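Local atomic coordinates of putative succinylglutamate desuccinylase / aspartoacylase (Shewanella amazonensis, PDB entry 3FMC), a protein that probably acts as a zinc-dependent hydrolase of the succinylglutamate desuccinylase/aspartoacylase family, cleaving ester bonds. Residues V47-V52 with R248-A254. Numbering follows the deposited sequence.
Sequences VQGNAV and RIDLDDA
The side-chain amide of Gln-48 meets the backbone of Asp-250 with both of its polar atoms. OE1 accepts from Asp-250 N at 2.9 Å (N-H...O 165°), and NE2 donates to Asp-250 O at 3.0 Å, a near-straight pair that fixes which way the amide is turned. A bend at chi2 (76°) brings the amide to this backbone. Asp-250 O also takes the helical bond from Ala-254 N, while the Asp-250 carboxylate caps helix 251-267 through OD1 to Asp-253 N. The second NE2 hydrogen goes to a water, 2.9 Å away, that also lies within hydrogen-bonding reach of Asp-253 OD2. Gln-48 CD lies over one face of the Arg-248 guanidinium, the two planes 50° apart; Arg-248 NH2 forms a salt bridge with Asp-253 OD2 (3.1 Å), its NH1 bonds to Ser-245 O, and Asp-253 OD1 is paired with Lys-179. Another water joins Gln-48 N to Arg-248 O. A leucine in place of Gln-48 would probably leave Asp-250 N without its acceptor. Beyond the amide, Ala-51 CB packs on Ala-254 CB at 3.6 Å. The contact thus joins the N-terminal ends of helices 48-60 and 251-267, with Gln-48 and Val-52 touching strand 167-174 and Ile-249 packing on Val-301 of a second subunit.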
ATOM      1  N   VAL C  47       3.980  -8.323 -16.780  1.00 11.46           N
ATOM      2  CA  VAL C  47       4.848  -7.687 -17.757  1.00 13.32           C
ATOM      3  C   VAL C  47       5.322  -8.590 -18.892  1.00 13.56           C
ATOM      4  O   VAL C  47       5.753  -8.093 -19.899  1.00 11.81           O
ATOM      5  CB  VAL C  47       6.041  -6.954 -17.066  1.00 13.34           C
ATOM      6  CG1 VAL C  47       5.509  -5.769 -16.170  1.00  9.73           C
ATOM      7  CG2 VAL C  47       6.946  -7.901 -16.252  1.00 11.29           C
ATOM      8  N   GLN C  48       5.221  -9.915 -18.748  1.00 13.00           N
ATOM      9  CA  GLN C  48       5.721 -10.791 -19.811  1.00 12.58           C
ATOM     10  C   GLN C  48       5.035 -10.557 -21.158  1.00 12.98           C
ATOM     11  O   GLN C  48       5.626 -10.785 -22.225  1.00 14.70           O
ATOM     12  CB  GLN C  48       5.612 -12.253 -19.351  1.00 10.51           C
ATOM     13  CG  GLN C  48       6.020 -13.306 -20.439  1.00 11.16           C
ATOM     14  CD  GLN C  48       7.482 -13.428 -20.656  1.00 17.65           C
ATOM     15  OE1 GLN C  48       8.271 -12.520 -20.375  1.00 13.62           O
ATOM     16  NE2 GLN C  48       7.874 -14.560 -21.211  1.00 13.11           N
ATOM     17  N   GLY C  49       3.780 -10.110 -21.142  1.00 12.02           N
ATOM     18  CA  GLY C  49       3.063  -9.804 -22.365  1.00 14.19           C
ATOM     19  C   GLY C  49       3.750  -8.768 -23.250  1.00 12.56           C
ATOM     20  O   GLY C  49       3.593  -8.804 -24.470  1.00 12.80           O
ATOM     21  N   ASN C  50       4.520  -7.867 -22.651  1.00 14.33           N
ATOM     22  CA  ASN C  50       5.320  -6.905 -23.420  1.00 15.03           C
ATOM     23  C   ASN C  50       6.420  -7.644 -24.204  1.00 11.05           C
ATOM     24  O   ASN C  50       6.720  -7.305 -25.380  1.00 14.40           O
ATOM     25  CB  ASN C  50       5.958  -5.855 -22.500  1.00 12.73           C
ATOM     26  CG  ASN C  50       4.901  -5.023 -21.775  1.00 15.93           C
ATOM     27  OD1 ASN C  50       4.016  -4.499 -22.414  1.00 12.72           O
ATOM     28  ND2 ASN C  50       4.945  -4.991 -20.449  1.00 12.52           N
ATOM     29  N   ALA C  51       7.032  -8.621 -23.544  1.00 12.01           N
ATOM     30  CA  ALA C  51       8.102  -9.429 -24.159  1.00 13.40           C
ATOM     31  C   ALA C  51       7.497 -10.244 -25.290  1.00 14.02           C
ATOM     32  O   ALA C  51       8.156 -10.452 -26.347  1.00 12.39           O
ATOM     33  CB  ALA C  51       8.784 -10.379 -23.088  1.00 11.95           C
ATOM     34  N   VAL C  52       6.260 -10.694 -25.097  1.00 11.83           N
ATOM     35  CA  VAL C  52       5.560 -11.454 -26.168  1.00 12.98           C
ATOM     36  C   VAL C  52       5.271 -10.555 -27.388  1.00 14.54           C
ATOM     37  O   VAL C  52       5.483 -10.946 -28.561  1.00 16.86           O
ATOM     38  CB  VAL C  52       4.313 -12.215 -25.645  1.00 11.97           C
ATOM     39  CG1 VAL C  52       3.563 -12.878 -26.809  1.00 10.87           C
ATOM     40  CG2 VAL C  52       4.697 -13.263 -24.570  1.00 13.48           C
ATOM     41  N   ARG C 248       8.002 -10.849 -14.201  0.50 13.50           N
ATOM     42  CA  ARG C 248       9.087 -11.506 -14.872  0.50 15.99           C
ATOM     43  C   ARG C 248       9.073 -11.219 -16.356  0.50 12.77           C
ATOM     44  O   ARG C 248       8.005 -11.070 -16.960  0.50 12.93           O
ATOM     45  CB  ARG C 248       8.932 -13.002 -14.684  0.50 15.49           C
ATOM     46  CG  ARG C 248       7.633 -13.503 -15.167  0.50 19.60           C
ATOM     47  CD  ARG C 248       7.537 -15.005 -15.140  0.50 30.98           C
ATOM     48  NE  ARG C 248       7.985 -15.644 -16.363  0.50 26.14           N
ATOM     49  CZ  ARG C 248       7.257 -15.830 -17.467  0.50 23.92           C
ATOM     50  NH1 ARG C 248       5.994 -15.396 -17.584  0.50  8.71           N
ATOM     51  NH2 ARG C 248       7.831 -16.479 -18.479  0.50 11.35           N
ATOM     52  N   ILE C 249      10.279 -11.146 -16.920  1.00 14.19           N
ATOM     53  CA  ILE C 249      10.498 -10.999 -18.365  1.00 12.73           C
ATOM     54  C   ILE C 249      11.422 -12.171 -18.707  1.00 14.12           C
ATOM     55  O   ILE C 249      12.427 -12.368 -18.035  1.00 13.75           O
ATOM     56  CB  ILE C 249      11.222  -9.709 -18.718  1.00 15.90           C
ATOM     57  CG1 ILE C 249      10.303  -8.498 -18.427  1.00 11.25           C
ATOM     58  CG2 ILE C 249      11.697  -9.699 -20.210  1.00 16.69           C
ATOM     59  CD1 ILE C 249       8.992  -8.421 -19.262  1.00 10.38           C
ATOM     60  N   ASP C 250      11.003 -12.987 -19.663  1.00 14.64           N
ATOM     61  CA  ASP C 250      11.813 -14.120 -20.150  1.00 14.01           C
ATOM     62  C   ASP C 250      11.664 -14.101 -21.672  1.00 15.25           C
ATOM     63  O   ASP C 250      10.687 -14.552 -22.236  1.00 14.84           O
ATOM     64  CB  ASP C 250      11.377 -15.429 -19.523  1.00 16.50           C
ATOM     65  CG  ASP C 250      12.167 -16.618 -20.015  1.00 18.96           C
ATOM     66  OD1 ASP C 250      12.718 -16.574 -21.113  1.00 17.25           O
ATOM     67  OD2 ASP C 250      12.223 -17.609 -19.284  1.00 23.29           O
ATOM     68  N   LEU C 251      12.644 -13.513 -22.332  1.00 12.39           N
ATOM     69  CA  LEU C 251      12.578 -13.324 -23.796  1.00 16.50           C
ATOM     70  C   LEU C 251      12.521 -14.638 -24.575  1.00 16.48           C
ATOM     71  O   LEU C 251      11.723 -14.775 -25.508  1.00 16.13           O
ATOM     72  CB  LEU C 251      13.705 -12.411 -24.278  1.00 13.79           C
ATOM     73  CG  LEU C 251      13.506 -10.939 -23.896  1.00 24.20           C
ATOM     74  CD1 LEU C 251      14.823 -10.158 -24.090  1.00 26.56           C
ATOM     75  CD2 LEU C 251      12.402 -10.390 -24.719  1.00 17.62           C
ATOM     76  N   ASP C 252      13.263 -15.641 -24.143  1.00 18.62           N
ATOM     77  CA  ASP C 252      13.184 -16.935 -24.832  1.00 21.25           C
ATOM     78  C   ASP C 252      11.812 -17.551 -24.701  1.00 19.95           C
ATOM     79  O   ASP C 252      11.253 -18.101 -25.665  1.00 17.10           O
ATOM     80  CB  ASP C 252      14.188 -17.934 -24.253  1.00 22.91           C
ATOM     81  CG  ASP C 252      15.606 -17.645 -24.663  1.00 20.80           C
ATOM     82  OD1 ASP C 252      15.816 -16.886 -25.624  1.00 31.23           O
ATOM     83  OD2 ASP C 252      16.504 -18.199 -24.009  1.00 39.61           O
ATOM     84  N   ASP C 253      11.258 -17.496 -23.490  1.00 17.95           N
ATOM     85  CA  ASP C 253       9.921 -18.057 -23.297  1.00 18.31           C
ATOM     86  C   ASP C 253       8.875 -17.270 -24.114  1.00 16.69           C
ATOM     87  O   ASP C 253       7.961 -17.845 -24.707  1.00 18.53           O
ATOM     88  CB  ASP C 253       9.580 -18.073 -21.798  1.00 17.75           C
ATOM     89  CG  ASP C 253       8.481 -19.056 -21.464  1.00 26.14           C
ATOM     90  OD1 ASP C 253       8.435 -20.121 -22.113  1.00 27.03           O
ATOM     91  OD2 ASP C 253       7.713 -18.783 -20.514  1.00 35.94           O
ATOM     92  N   ALA C 254       9.018 -15.944 -24.158  1.00 15.37           N
ATOM     93  CA  ALA C 254       8.125 -15.075 -24.944  1.00 14.28           C
ATOM     94  C   ALA C 254       8.176 -15.399 -26.461  1.00 16.58           C
ATOM     95  O   ALA C 254       7.181 -15.255 -27.181  1.00 14.57           O
ATOM     96  CB  ALA C 254       8.488 -13.604 -24.690  1.00 14.23           C
TER
HETATM   97  O   HOH W   1       5.449 -11.359 -16.131  1.00 12.80           O
HETATM   98  O   HOH W   2       5.864 -16.682 -21.249  1.00 13.77           O